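Local coordinates for protein actin depolymerization factor 2 (Plasmodium berghei, PDB 2XFA) that binds actin and, as a member of the ADF/cofilin family, probably promotes the disassembly and turnover of actin filaments in the malaria parasite, at residues C72-A77 with M108-S113; F94-P99 with S127-C132; S8-S13 with E40-D45; N29-Y34 with M61-N66; S55-I60 with E140-I145. All coordinates share one frame; numbering follows the deposited sequence.

Interaction 1 of 5, residues C72-A77 with M108-S113; sequences CRYIIA and MLYAAS
C72 and Y74 meet Y110 where strand 73-77 and helix 108-113 run with their axes 10.0 Å apart at closest and their directions 40° apart, C72 lying in the loop that leads into the strand. This is helix-on-sheet packing in the ADF-homology fold: helix 104-118 lies against one face of the central sheet, and strand 73-81 is an inner strand of it. Y110 has the largest share of the contact. CB of C72 sits over the centre of the Y110 ring, 3.4 Å from its centroid, in a CH-pi contact. SG of C72 approaches the same ring obliquely, a sulfur-aromatic contact with SG 4.7 Å from the centroid. The Y110 OH is hydrogen-bonded to the backbone N of I36 on strand 31-37. R73 turns back on its own segment. Its chain bends at chi2 (-57°), which lets NH1 donate to C72 O at 2.9 Å, close to the guanidinium plane. NE and NH2 of R73 make salt bridges with D45 and E71. The Y74 and Y110 rings meet obliquely, with planes at 54° and CZ of Y74 3.5 Å from CD2 of Y110. The Y74 hydroxyl also packs on CB of S113. That hydroxyl donates to the backbone O of Y110, which lies in the plane of the Y74 ring; the modelled OH to O distance is 2.5 Å, so short that its exact value is doubtful.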
# COMPACT_ATOMS: atom_id res chain seq x y z
N CYS A 72 2.19 -10.88 3.58
CA CYS A 72 2.69 -9.57 3.13
C CYS A 72 1.91 -8.98 1.96
O CYS A 72 1.44 -9.70 1.08
CB CYS A 72 4.16 -9.69 2.77
SG CYS A 72 5.17 -10.29 4.10
N ARG A 73 1.75 -7.66 1.97
CA ARG A 73 1.16 -6.92 0.87
C ARG A 73 1.89 -5.58 0.61
O ARG A 73 2.52 -5.04 1.49
CB ARG A 73 -0.32 -6.62 1.14
CG ARG A 73 -1.25 -7.87 1.11
CD ARG A 73 -1.15 -8.59 -0.22
NE ARG A 73 -2.16 -9.64 -0.39
CZ ARG A 73 -1.92 -10.94 -0.23
NH1 ARG A 73 -0.71 -11.35 0.12
NH2 ARG A 73 -2.90 -11.83 -0.41
N TYR A 74 1.77 -5.06 -0.61
CA TYR A 74 2.11 -3.67 -0.87
C TYR A 74 0.80 -2.94 -1.04
O TYR A 74 -0.10 -3.41 -1.73
CB TYR A 74 2.90 -3.51 -2.17
CG TYR A 74 4.12 -4.37 -2.26
CD1 TYR A 74 5.14 -4.25 -1.34
CD2 TYR A 74 4.25 -5.31 -3.27
CE1 TYR A 74 6.28 -5.03 -1.43
CE2 TYR A 74 5.38 -6.09 -3.37
CZ TYR A 74 6.39 -5.93 -2.45
OH TYR A 74 7.52 -6.69 -2.54
N ILE A 75 0.67 -1.80 -0.40
CA ILE A 75 -0.52 -1.01 -0.58
C ILE A 75 -0.14 0.39 -1.08
O ILE A 75 0.77 1.02 -0.55
CB ILE A 75 -1.29 -0.89 0.76
CG1 ILE A 75 -1.57 -2.29 1.35
CG2 ILE A 75 -2.58 -0.11 0.59
CD1 ILE A 75 -0.75 -2.57 2.59
N ILE A 76 -0.83 0.84 -2.13
CA ILE A 76 -0.78 2.23 -2.51
C ILE A 76 -2.14 2.86 -2.19
O ILE A 76 -3.18 2.36 -2.61
CB ILE A 76 -0.43 2.39 -4.01
CG1 ILE A 76 0.95 1.80 -4.28
CG2 ILE A 76 -0.44 3.87 -4.40
CD1 ILE A 76 1.33 1.78 -5.73
N ALA A 77 -2.12 3.98 -1.45
CA ALA A 77 -3.33 4.66 -1.02
C ALA A 77 -3.24 6.16 -1.26
O ALA A 77 -2.25 6.78 -0.92
CB ALA A 77 -3.55 4.42 0.44
N MET A 108 11.14 -12.27 3.20
CA MET A 108 12.34 -11.88 2.45
C MET A 108 12.04 -11.52 1.00
O MET A 108 12.46 -10.48 0.52
CB MET A 108 13.44 -12.94 2.57
CG MET A 108 14.02 -13.03 3.98
SD MET A 108 15.36 -14.23 4.19
CE MET A 108 16.80 -13.29 3.68
N LEU A 109 11.25 -12.35 0.32
CA LEU A 109 10.88 -12.07 -1.06
C LEU A 109 10.15 -10.73 -1.25
O LEU A 109 10.44 -9.98 -2.17
CB LEU A 109 10.01 -13.19 -1.61
CG LEU A 109 9.99 -13.18 -3.14
CD1 LEU A 109 11.23 -13.90 -3.69
CD2 LEU A 109 8.72 -13.82 -3.67
N TYR A 110 9.19 -10.43 -0.38
CA TYR A 110 8.51 -9.15 -0.47
C TYR A 110 9.47 -7.97 -0.26
O TYR A 110 9.44 -6.99 -0.99
CB TYR A 110 7.34 -9.08 0.51
CG TYR A 110 6.05 -9.60 -0.06
CD1 TYR A 110 5.72 -10.95 0.01
CD2 TYR A 110 5.17 -8.75 -0.68
CE1 TYR A 110 4.51 -11.42 -0.50
CE2 TYR A 110 3.96 -9.20 -1.18
CZ TYR A 110 3.64 -10.53 -1.09
OH TYR A 110 2.46 -10.97 -1.61
N ALA A 111 10.31 -8.07 0.76
CA ALA A 111 11.26 -7.02 1.04
C ALA A 111 12.23 -6.88 -0.11
O ALA A 111 12.56 -5.77 -0.51
CB ALA A 111 12.01 -7.29 2.34
N ALA A 112 12.68 -8.00 -0.67
CA ALA A 112 13.71 -7.95 -1.70
C ALA A 112 13.14 -7.47 -3.03
O ALA A 112 13.90 -7.10 -3.91
CB ALA A 112 14.39 -9.30 -1.86
N SER A 113 11.82 -7.48 -3.15
CA SER A 113 11.10 -7.11 -4.37
C SER A 113 10.51 -5.71 -4.28
O SER A 113 10.14 -5.11 -5.30
CB SER A 113 9.94 -8.09 -4.63
OG SER A 113 10.41 -9.41 -4.86

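Interaction 2 of 5, residues F94-P99 with S127-C132; sequences FIFWSP and SLEITC
S127 pairs with F94 at the start of two parallel strands, and its OG lies 3.6 Å from CD2 of the F94 ring. The same OG is hydrogen-bonded to K114 on helix 104-118. L128 comes next. Its N donates to F94 O, and its O takes the N-H of F96 at 2.8 Å in a nearly straight bond. The L128 side chain is on the sheet face shared with I95, W97 and I130. E129 is on the other face with F96. Its chain runs side by side with the F96 ring, CG 4.0 Å from CD2. These strands are the two ends of a beta-alpha-beta unit, and helix 104-118 makes the crossover between them. Strand 126-130 is the outermost strand on this side of the sheet. I130 N donates to F96 O, and I130 O accepts from S98 N at 2.9 Å. W97 has CG anti to its N (chi1 173°), which carries the indole across toward I130. CG2 of I130 then meets the indole edge, in plane, 3.8 Å from CZ3. T131 leaves the strand, but its OG1 still donates to S98 O at 2.9 Å. At C132 the backbone O lies 3.5 Å from CH2 of W97.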
# COMPACT_ATOMS: atom_id res chain seq x y z
N PHE A 94 2.83 4.81 0.06
CA PHE A 94 3.12 3.45 -0.33
C PHE A 94 3.39 2.70 0.98
O PHE A 94 4.17 3.15 1.80
CB PHE A 94 4.36 3.39 -1.21
CG PHE A 94 4.75 2.01 -1.61
CD1 PHE A 94 4.32 1.48 -2.82
CD2 PHE A 94 5.52 1.22 -0.77
CE1 PHE A 94 4.68 0.18 -3.20
CE2 PHE A 94 5.88 -0.08 -1.14
CZ PHE A 94 5.46 -0.60 -2.36
N ILE A 95 2.72 1.57 1.19
CA ILE A 95 2.84 0.88 2.47
C ILE A 95 3.25 -0.54 2.22
O ILE A 95 2.63 -1.24 1.42
CB ILE A 95 1.50 0.89 3.22
CG1 ILE A 95 1.03 2.33 3.43
CG2 ILE A 95 1.59 0.09 4.54
CD1 ILE A 95 -0.48 2.43 3.66
N PHE A 96 4.31 -0.96 2.88
CA PHE A 96 4.73 -2.34 2.82
C PHE A 96 4.27 -3.00 4.13
O PHE A 96 4.84 -2.76 5.21
CB PHE A 96 6.24 -2.44 2.63
CG PHE A 96 6.79 -3.84 2.72
CD1 PHE A 96 6.00 -4.95 2.41
CD2 PHE A 96 8.11 -4.05 3.08
CE1 PHE A 96 6.52 -6.23 2.49
CE2 PHE A 96 8.64 -5.33 3.17
CZ PHE A 96 7.87 -6.42 2.87
N TRP A 97 3.22 -3.79 4.00
CA TRP A 97 2.67 -4.58 5.12
C TRP A 97 3.43 -5.89 5.21
O TRP A 97 3.39 -6.71 4.28
CB TRP A 97 1.21 -4.87 4.85
CG TRP A 97 0.53 -5.83 5.83
CD1 TRP A 97 -0.13 -6.98 5.51
CD2 TRP A 97 0.43 -5.71 7.26
NE1 TRP A 97 -0.65 -7.58 6.65
CE2 TRP A 97 -0.31 -6.83 7.74
CE3 TRP A 97 0.88 -4.76 8.19
CZ2 TRP A 97 -0.60 -7.04 9.10
CZ3 TRP A 97 0.60 -4.97 9.54
CH2 TRP A 97 -0.13 -6.10 9.98
N SER A 98 4.15 -6.04 6.30
CA SER A 98 4.97 -7.21 6.51
C SER A 98 4.81 -7.74 7.93
O SER A 98 5.62 -7.42 8.80
CB SER A 98 6.45 -6.87 6.24
OG SER A 98 7.26 -8.02 6.30
N PRO A 99 3.76 -8.55 8.17
CA PRO A 99 3.47 -9.01 9.53
C PRO A 99 4.37 -10.14 9.98
O PRO A 99 4.95 -10.86 9.17
CB PRO A 99 2.01 -9.51 9.45
CG PRO A 99 1.83 -9.94 8.06
CD PRO A 99 2.78 -9.05 7.19
N SER A 127 6.87 6.53 1.72
CA SER A 127 6.91 5.08 1.70
C SER A 127 7.06 4.59 3.15
O SER A 127 7.88 5.14 3.90
CB SER A 127 8.08 4.62 0.85
OG SER A 127 8.12 3.20 0.83
N LEU A 128 6.27 3.59 3.53
CA LEU A 128 6.21 3.13 4.92
C LEU A 128 6.37 1.63 5.01
O LEU A 128 5.93 0.91 4.15
CB LEU A 128 4.83 3.45 5.52
CG LEU A 128 4.32 4.89 5.47
CD1 LEU A 128 2.94 5.01 6.07
CD2 LEU A 128 5.30 5.75 6.23
N GLU A 129 6.97 1.16 6.09
CA GLU A 129 6.98 -0.25 6.38
C GLU A 129 6.31 -0.44 7.74
O GLU A 129 6.69 0.23 8.72
CB GLU A 129 8.40 -0.80 6.38
CG GLU A 129 8.48 -2.33 6.62
CD GLU A 129 9.92 -2.83 6.69
OE1 GLU A 129 10.71 -2.54 5.76
OE2 GLU A 129 10.27 -3.52 7.68
N ILE A 130 5.32 -1.32 7.76
CA ILE A 130 4.57 -1.68 8.96
C ILE A 130 4.65 -3.19 9.21
O ILE A 130 4.29 -4.00 8.36
CB ILE A 130 3.10 -1.27 8.86
CG1 ILE A 130 2.98 0.24 8.63
CG2 ILE A 130 2.34 -1.66 10.12
CD1 ILE A 130 1.55 0.74 8.60
N THR A 131 5.09 -3.56 10.40
CA THR A 131 5.36 -4.94 10.71
C THR A 131 4.68 -5.34 12.04
O THR A 131 4.98 -6.38 12.62
CB THR A 131 6.87 -5.14 10.83
OG1 THR A 131 7.17 -6.52 11.05
CG2 THR A 131 7.42 -4.28 11.98
N CYS A 132 3.77 -4.51 12.53
CA CYS A 132 3.12 -4.78 13.80
C CYS A 132 2.13 -5.94 13.65
O CYS A 132 2.10 -6.62 12.61
CB CYS A 132 2.41 -3.52 14.33
SG CYS A 132 1.21 -2.82 13.17
O HOH W 1 10.10 -6.04 6.63

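Interaction 3 of 5, residues S8-S13 with E40-D45; sequences SGVNVS and EKIVVD
V10 and I42 meet at an oblique angle, with CG2 of V10 3.6 Å from CG1 of I42. I42 has CG1 anti to its carbonyl carbon (chi1 -60°), and this branch points back to V10 while CD1 also comes within packing distance of CG2 of V12. N11 and K41 lie side by side on the other face of the sheet and point the same way. The K41 chain is extended from CB and bends only at its last torsion. That bend brings NZ beside S13, 3.2 Å from the S13 CB. E40 stretches alongside the backbone of G9, with its CG 3.1 Å from G9 O. The two backbones form a short parallel pairing, N11 with K41 and V12 with I42. It places strand 11-12 at one edge of the central sheet of the ADF-homology fold, next to strand 41-48. E40 and K41 together face E37 as a classic beta bulge. N11 N donates to E40 O at 3.1 Å, from well above the carbonyl plane. I42 N donates to N11 O at 2.8 Å, and S13 N donates to I42 O at 3.2 Å. Inward, V10 also packs on L109 and S113 of helix 104-118, and I42 on C16 of helix 14-24.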
# COMPACT_ATOMS: atom_id res chain seq x y z
N SER A 8 16.33 -11.54 -5.57
CA SER A 8 15.39 -12.64 -5.80
C SER A 8 14.59 -12.44 -7.09
O SER A 8 14.61 -11.36 -7.68
CB SER A 8 14.47 -12.85 -4.59
OG SER A 8 15.12 -13.61 -3.58
N GLY A 9 13.88 -13.48 -7.51
CA GLY A 9 13.38 -13.54 -8.87
C GLY A 9 11.91 -13.26 -9.14
O GLY A 9 11.20 -14.14 -9.62
N VAL A 10 11.46 -12.04 -8.87
CA VAL A 10 10.10 -11.64 -9.23
C VAL A 10 10.09 -10.40 -10.13
O VAL A 10 10.94 -9.52 -10.00
CB VAL A 10 9.19 -11.47 -7.98
CG1 VAL A 10 9.98 -11.68 -6.70
CG2 VAL A 10 8.51 -10.11 -7.99
N ASN A 11 9.14 -10.35 -11.07
CA ASN A 11 8.95 -9.20 -11.95
C ASN A 11 7.59 -8.53 -11.70
O ASN A 11 6.76 -9.04 -10.93
CB ASN A 11 9.06 -9.60 -13.42
CG ASN A 11 7.77 -10.18 -13.98
OD1 ASN A 11 6.91 -10.64 -13.23
ND2 ASN A 11 7.62 -10.15 -15.30
N VAL A 12 7.37 -7.40 -12.37
CA VAL A 12 6.21 -6.56 -12.11
C VAL A 12 5.24 -6.51 -13.30
O VAL A 12 5.61 -6.06 -14.38
CB VAL A 12 6.63 -5.11 -11.78
CG1 VAL A 12 5.43 -4.30 -11.29
CG2 VAL A 12 7.75 -5.10 -10.75
N SER A 13 4.01 -6.95 -13.08
CA SER A 13 2.98 -6.95 -14.11
C SER A 13 2.57 -5.54 -14.52
O SER A 13 2.45 -4.66 -13.68
CB SER A 13 1.74 -7.71 -13.63
OG SER A 13 0.73 -7.67 -14.63
N GLU A 40 6.53 -15.02 -8.23
CA GLU A 40 7.34 -14.52 -9.33
C GLU A 40 6.75 -13.34 -10.12
O GLU A 40 7.36 -12.86 -11.07
CB GLU A 40 7.72 -15.67 -10.29
CG GLU A 40 8.81 -15.30 -11.31
CD GLU A 40 9.45 -16.51 -11.98
OE1 GLU A 40 9.08 -17.66 -11.64
OE2 GLU A 40 10.33 -16.32 -12.84
N LYS A 41 5.57 -12.87 -9.73
CA LYS A 41 4.95 -11.79 -10.48
C LYS A 41 4.18 -10.91 -9.52
O LYS A 41 3.31 -11.40 -8.82
CB LYS A 41 3.99 -12.39 -11.50
CG LYS A 41 3.74 -11.55 -12.74
CD LYS A 41 2.65 -12.20 -13.58
CE LYS A 41 2.76 -11.80 -15.04
NZ LYS A 41 2.76 -10.31 -15.21
N ILE A 42 4.47 -9.61 -9.49
CA ILE A 42 3.69 -8.73 -8.62
C ILE A 42 2.41 -8.40 -9.36
O ILE A 42 2.46 -8.01 -10.52
CB ILE A 42 4.46 -7.47 -8.22
CG1 ILE A 42 5.73 -7.87 -7.46
CG2 ILE A 42 3.55 -6.52 -7.40
CD1 ILE A 42 6.50 -6.73 -6.88
N VAL A 43 1.27 -8.61 -8.70
CA VAL A 43 -0.03 -8.42 -9.35
C VAL A 43 -1.02 -7.62 -8.46
O VAL A 43 -0.81 -7.49 -7.26
CB VAL A 43 -0.64 -9.79 -9.74
CG1 VAL A 43 -1.09 -10.54 -8.52
CG2 VAL A 43 -1.80 -9.60 -10.68
N VAL A 44 -2.06 -7.07 -9.07
CA VAL A 44 -3.12 -6.38 -8.35
C VAL A 44 -3.99 -7.37 -7.58
O VAL A 44 -4.53 -8.32 -8.15
CB VAL A 44 -4.04 -5.62 -9.32
CG1 VAL A 44 -5.24 -5.05 -8.59
CG2 VAL A 44 -3.27 -4.53 -10.02
N ASP A 45 -4.12 -7.17 -6.28
CA ASP A 45 -4.94 -8.05 -5.46
C ASP A 45 -6.33 -7.45 -5.25
O ASP A 45 -7.34 -8.14 -5.36
CB ASP A 45 -4.24 -8.28 -4.12
CG ASP A 45 -5.10 -9.07 -3.14
OD1 ASP A 45 -5.96 -9.87 -3.60
OD2 ASP A 45 -4.91 -8.90 -1.91

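Interaction 4 of 5, residues N29-Y34 with M61-N66; sequences NKYIIY and MRIKNN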
# COMPACT_ATOMS: atom_id res chain seq x y z
N ASN A 29 -9.23 5.18 -8.62
CA ASN A 29 -8.99 4.22 -7.55
C ASN A 29 -8.64 4.97 -6.29
O ASN A 29 -7.91 5.96 -6.35
CB ASN A 29 -7.83 3.28 -7.90
CG ASN A 29 -8.12 2.40 -9.10
OD1 ASN A 29 -9.23 1.90 -9.27
ND2 ASN A 29 -7.09 2.17 -9.92
N LYS A 30 -9.14 4.52 -5.14
CA LYS A 30 -8.74 5.13 -3.88
C LYS A 30 -7.54 4.42 -3.26
O LYS A 30 -6.73 5.05 -2.59
CB LYS A 30 -9.91 5.13 -2.90
CG LYS A 30 -9.90 6.33 -1.96
CD LYS A 30 -10.15 7.60 -2.74
CE LYS A 30 -9.95 8.83 -1.87
NZ LYS A 30 -10.07 10.09 -2.66
N TYR A 31 -7.45 3.10 -3.42
CA TYR A 31 -6.29 2.36 -2.99
C TYR A 31 -6.14 1.12 -3.82
O TYR A 31 -7.08 0.66 -4.44
CB TYR A 31 -6.27 2.03 -1.49
CG TYR A 31 -7.30 1.04 -1.00
CD1 TYR A 31 -7.07 -0.32 -1.07
CD2 TYR A 31 -8.48 1.47 -0.43
CE1 TYR A 31 -8.00 -1.22 -0.62
CE2 TYR A 31 -9.42 0.57 0.03
CZ TYR A 31 -9.17 -0.77 -0.07
OH TYR A 31 -10.10 -1.67 0.38
N ILE A 32 -4.92 0.60 -3.86
CA ILE A 32 -4.65 -0.60 -4.61
C ILE A 32 -3.85 -1.43 -3.64
O ILE A 32 -3.01 -0.88 -2.94
CB ILE A 32 -3.77 -0.35 -5.81
CG1 ILE A 32 -4.41 0.70 -6.73
CG2 ILE A 32 -3.54 -1.65 -6.57
CD1 ILE A 32 -3.39 1.40 -7.64
N ILE A 33 -4.14 -2.73 -3.59
CA ILE A 33 -3.31 -3.66 -2.85
C ILE A 33 -2.69 -4.62 -3.88
O ILE A 33 -3.39 -5.10 -4.75
CB ILE A 33 -4.13 -4.42 -1.77
CG1 ILE A 33 -4.62 -3.44 -0.71
CG2 ILE A 33 -3.28 -5.47 -1.08
CD1 ILE A 33 -5.57 -4.01 0.25
N TYR A 34 -1.39 -4.84 -3.79
CA TYR A 34 -0.66 -5.69 -4.73
C TYR A 34 -0.14 -6.89 -3.98
O TYR A 34 0.12 -6.79 -2.79
CB TYR A 34 0.59 -4.97 -5.26
CG TYR A 34 0.32 -3.73 -6.04
CD1 TYR A 34 0.04 -3.80 -7.40
CD2 TYR A 34 0.37 -2.48 -5.44
CE1 TYR A 34 -0.18 -2.66 -8.13
CE2 TYR A 34 0.14 -1.34 -6.16
CZ TYR A 34 -0.14 -1.44 -7.52
OH TYR A 34 -0.37 -0.31 -8.25
N MET A 61 -9.37 1.82 7.70
CA MET A 61 -10.21 0.69 8.12
C MET A 61 -10.47 -0.27 6.96
O MET A 61 -10.34 -1.49 7.10
CB MET A 61 -11.52 1.19 8.72
CG MET A 61 -12.46 0.10 9.15
SD MET A 61 -14.08 0.80 9.51
CE MET A 61 -14.48 1.56 7.94
N ARG A 62 -10.81 0.29 5.80
CA ARG A 62 -11.07 -0.53 4.62
C ARG A 62 -9.83 -1.30 4.16
O ARG A 62 -9.91 -2.46 3.78
CB ARG A 62 -11.56 0.35 3.48
CG ARG A 62 -12.85 1.09 3.79
CD ARG A 62 -14.06 0.32 3.34
NE ARG A 62 -14.37 0.59 1.94
CZ ARG A 62 -15.36 1.37 1.53
NH1 ARG A 62 -16.15 1.98 2.41
NH2 ARG A 62 -15.56 1.55 0.23
N ILE A 63 -8.68 -0.65 4.20
CA ILE A 63 -7.44 -1.33 3.83
C ILE A 63 -7.18 -2.46 4.79
O ILE A 63 -6.84 -3.55 4.38
CB ILE A 63 -6.23 -0.39 3.85
CG1 ILE A 63 -6.38 0.69 2.79
CG2 ILE A 63 -4.97 -1.17 3.59
CD1 ILE A 63 -5.26 1.73 2.84
N LYS A 64 -7.34 -2.18 6.08
CA LYS A 64 -7.04 -3.16 7.12
C LYS A 64 -7.89 -4.42 6.94
O LYS A 64 -7.40 -5.53 7.12
CB LYS A 64 -7.27 -2.55 8.49
CG LYS A 64 -7.01 -3.52 9.64
CD LYS A 64 -8.22 -3.64 10.54
CE LYS A 64 -8.06 -4.78 11.55
NZ LYS A 64 -9.24 -4.90 12.46
N ASN A 65 -9.14 -4.25 6.56
CA ASN A 65 -10.02 -5.40 6.43
C ASN A 65 -9.60 -6.30 5.27
O ASN A 65 -10.04 -7.44 5.19
CB ASN A 65 -11.47 -4.96 6.27
CG ASN A 65 -12.04 -4.43 7.56
OD1 ASN A 65 -11.65 -4.87 8.64
ND2 ASN A 65 -12.96 -3.47 7.46
N ASN A 66 -8.71 -5.81 4.40
CA ASN A 66 -8.15 -6.62 3.30
C ASN A 66 -6.82 -7.28 3.62
O ASN A 66 -6.25 -7.96 2.77
CB ASN A 66 -7.94 -5.77 2.04
CG ASN A 66 -9.24 -5.32 1.40
OD1 ASN A 66 -9.60 -4.14 1.47
ND2 ASN A 66 -9.96 -6.25 0.77
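Y31 and I63 make the tight part of this contact, together with I33 and CB of N66. CG1 of I63 sits over the centre of the Y31 ring, 3.8 Å from its centroid and 8° off the ring normal, a CH-pi contact. The two side chains slide past each other in opposite directions. Y31 has CG placed between its backbone N and carbonyl carbon (chi1 68°), and its ring extends toward the helix with this face against I63. I33, two residues on and also pointing at the helix, puts CD1 3.5 Å from CB of N66. N66 also touches V46 of strand 41-48. CD1 of I33 is a looser 4.4 Å from CG2 of I63. Here helix 56-65 packs on the central mixed sheet of the ADF-homology fold. Strand 31-34 and helix 61-65 run nearly in the same direction, 20° apart, with their axes 10.2 Å apart at closest. I63 also touches I75 of the adjacent strand 73-81, so the helix spans two strands. The looser, more solvent-facing side belongs to R62. CB of R62 is 4.0 Å from OH of Y31, and the two side chains cross at about a right angle. The R62 chain is bent twice and carries its guanidinium away from the Y31 ring. There its NE forms a salt bridge with E48 on strand 41-48, and NH2 makes a weak, long ion pair with D50.

Interaction 5 of 5, residues S55-I60 with E140-I145; sequences SLDNII and ELKAII
OD1 of D57 receives K142 NZ in a salt bridge with 3.0 Å between the two atoms, though its hydrogen bond is weak. The K142 chain is extended as far as CE and bends at its last torsion (chi4 54°), which turns NZ in to the carboxylate. CE and CD of K142 also lie close to OD1. The rest of the contact is apolar. CG1 of I60 meets CD1 of L141 at 3.8 Å, the two side chains crossing at a slant. CD1 of I60 and CD1 of I145 are 4.4 Å apart, and CD2 of L56 is 4.3 Å from CG2 of I145. Segments 56-60 and 140-145 have axes 10.8 Å apart at closest, with N-to-C directions 136° apart. Both helices pack on one face of the ADF-homology sheet: L56 touches M79, and L141 touches L128, I130 and I95. The chemistry implies a helix pair joined mainly by aliphatic contacts, with one charged pair at the more exposed side that probably adds a modest attraction.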
# COMPACT_ATOMS: atom_id res chain seq x y z
N SER A 55 -13.10 9.73 4.32
CA SER A 55 -12.47 9.69 5.64
C SER A 55 -11.13 8.97 5.58
O SER A 55 -11.00 7.93 4.94
CB SER A 55 -13.41 8.97 6.61
OG SER A 55 -12.99 9.14 7.95
N LEU A 56 -10.12 9.51 6.26
CA LEU A 56 -8.83 8.84 6.39
C LEU A 56 -8.98 7.56 7.21
O LEU A 56 -8.59 6.46 6.80
CB LEU A 56 -7.82 9.75 7.09
CG LEU A 56 -6.43 9.14 7.27
CD1 LEU A 56 -5.87 8.71 5.93
CD2 LEU A 56 -5.49 10.14 7.94
N ASP A 57 -9.55 7.73 8.39
CA ASP A 57 -9.83 6.63 9.27
C ASP A 57 -10.66 5.58 8.56
O ASP A 57 -10.40 4.40 8.70
CB ASP A 57 -10.52 7.18 10.49
CG ASP A 57 -9.87 8.47 10.95
OD1 ASP A 57 -8.89 8.39 11.72
OD2 ASP A 57 -10.28 9.56 10.48
N ASN A 58 -11.62 6.01 7.76
CA ASN A 58 -12.38 5.03 7.01
C ASN A 58 -11.54 4.35 5.94
O ASN A 58 -11.72 3.17 5.67
CB ASN A 58 -13.64 5.63 6.39
CG ASN A 58 -14.84 4.71 6.52
OD1 ASN A 58 -15.08 3.84 5.68
ND2 ASN A 58 -15.60 4.88 7.60
N ILE A 59 -10.61 5.07 5.33
CA ILE A 59 -9.85 4.40 4.29
C ILE A 59 -8.89 3.37 4.91
O ILE A 59 -8.75 2.26 4.40
CB ILE A 59 -9.20 5.40 3.30
CG1 ILE A 59 -8.43 4.66 2.23
CG2 ILE A 59 -8.27 6.35 4.02
CD1 ILE A 59 -7.03 4.43 2.60
N ILE A 60 -8.24 3.75 6.00
CA ILE A 60 -7.36 2.88 6.78
C ILE A 60 -8.13 1.63 7.27
O ILE A 60 -7.62 0.51 7.19
CB ILE A 60 -6.79 3.64 7.99
CG1 ILE A 60 -5.82 4.74 7.54
CG2 ILE A 60 -6.11 2.69 8.97
CD1 ILE A 60 -5.55 5.79 8.63
N GLU A 140 -1.34 2.31 14.27
CA GLU A 140 0.03 2.60 13.92
C GLU A 140 0.09 3.44 12.65
O GLU A 140 0.79 4.45 12.60
CB GLU A 140 0.83 1.30 13.75
CG GLU A 140 2.28 1.46 14.15
CD GLU A 140 3.05 0.15 14.21
OE1 GLU A 140 3.22 -0.39 15.33
OE2 GLU A 140 3.49 -0.32 13.13
N LEU A 141 -0.63 3.04 11.61
CA LEU A 141 -0.60 3.82 10.37
C LEU A 141 -1.06 5.25 10.64
O LEU A 141 -0.46 6.19 10.14
CB LEU A 141 -1.50 3.21 9.31
CG LEU A 141 -1.15 3.08 7.83
CD1 LEU A 141 -2.44 3.08 7.02
CD2 LEU A 141 -0.16 4.09 7.30
N LYS A 142 -2.13 5.41 11.41
CA LYS A 142 -2.62 6.75 11.75
C LYS A 142 -1.53 7.56 12.47
O LYS A 142 -1.24 8.70 12.07
CB LYS A 142 -3.92 6.68 12.55
CG LYS A 142 -4.61 8.02 12.72
CD LYS A 142 -6.03 7.85 13.28
CE LYS A 142 -6.65 9.18 13.73
NZ LYS A 142 -6.63 10.21 12.65
N ALA A 143 -0.91 6.96 13.48
CA ALA A 143 0.15 7.60 14.25
C ALA A 143 1.27 8.04 13.33
O ALA A 143 1.74 9.16 13.40
CB ALA A 143 0.68 6.65 15.32
N ILE A 144 1.69 7.15 12.45
CA ILE A 144 2.73 7.50 11.50
C ILE A 144 2.28 8.66 10.63
O ILE A 144 2.92 9.70 10.56
CB ILE A 144 3.07 6.32 10.62
CG1 ILE A 144 3.95 5.33 11.39
CG2 ILE A 144 3.77 6.78 9.36
CD1 ILE A 144 4.00 3.94 10.75
N ILE A 145 1.15 8.50 9.96
CA ILE A 145 0.67 9.55 9.10
C ILE A 145 0.61 10.90 9.84
O ILE A 145 1.09 11.91 9.33
CB ILE A 145 -0.66 9.17 8.46
CG1 ILE A 145 -0.46 7.90 7.61
CG2 ILE A 145 -1.16 10.29 7.60
CD1 ILE A 145 -1.71 7.34 7.04

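From the N terminus, interaction 3 comes first: segment 8-13 pairs with 40-45 and closes a loop around helix 14-24 and strand 31-37. Interaction 4 opens within that loop at 29-34 and ends beyond it at 61-66, so the two cross. Interaction 5 opens at 55-60, crosses interaction 4 on the shared helix 56-65, and closes only at 140-145 near the C terminus. Interactions 1 and 2 both lie within this long loop and cross each other. Interaction 1 sets helix 104-118 against strand 73-81, and interaction 2 pairs strands 89-97 and 126-130, which flank that helix in the chain. Interactions 1 to 4 all reach one sheet, while interaction 5 ties together two helices packed on it.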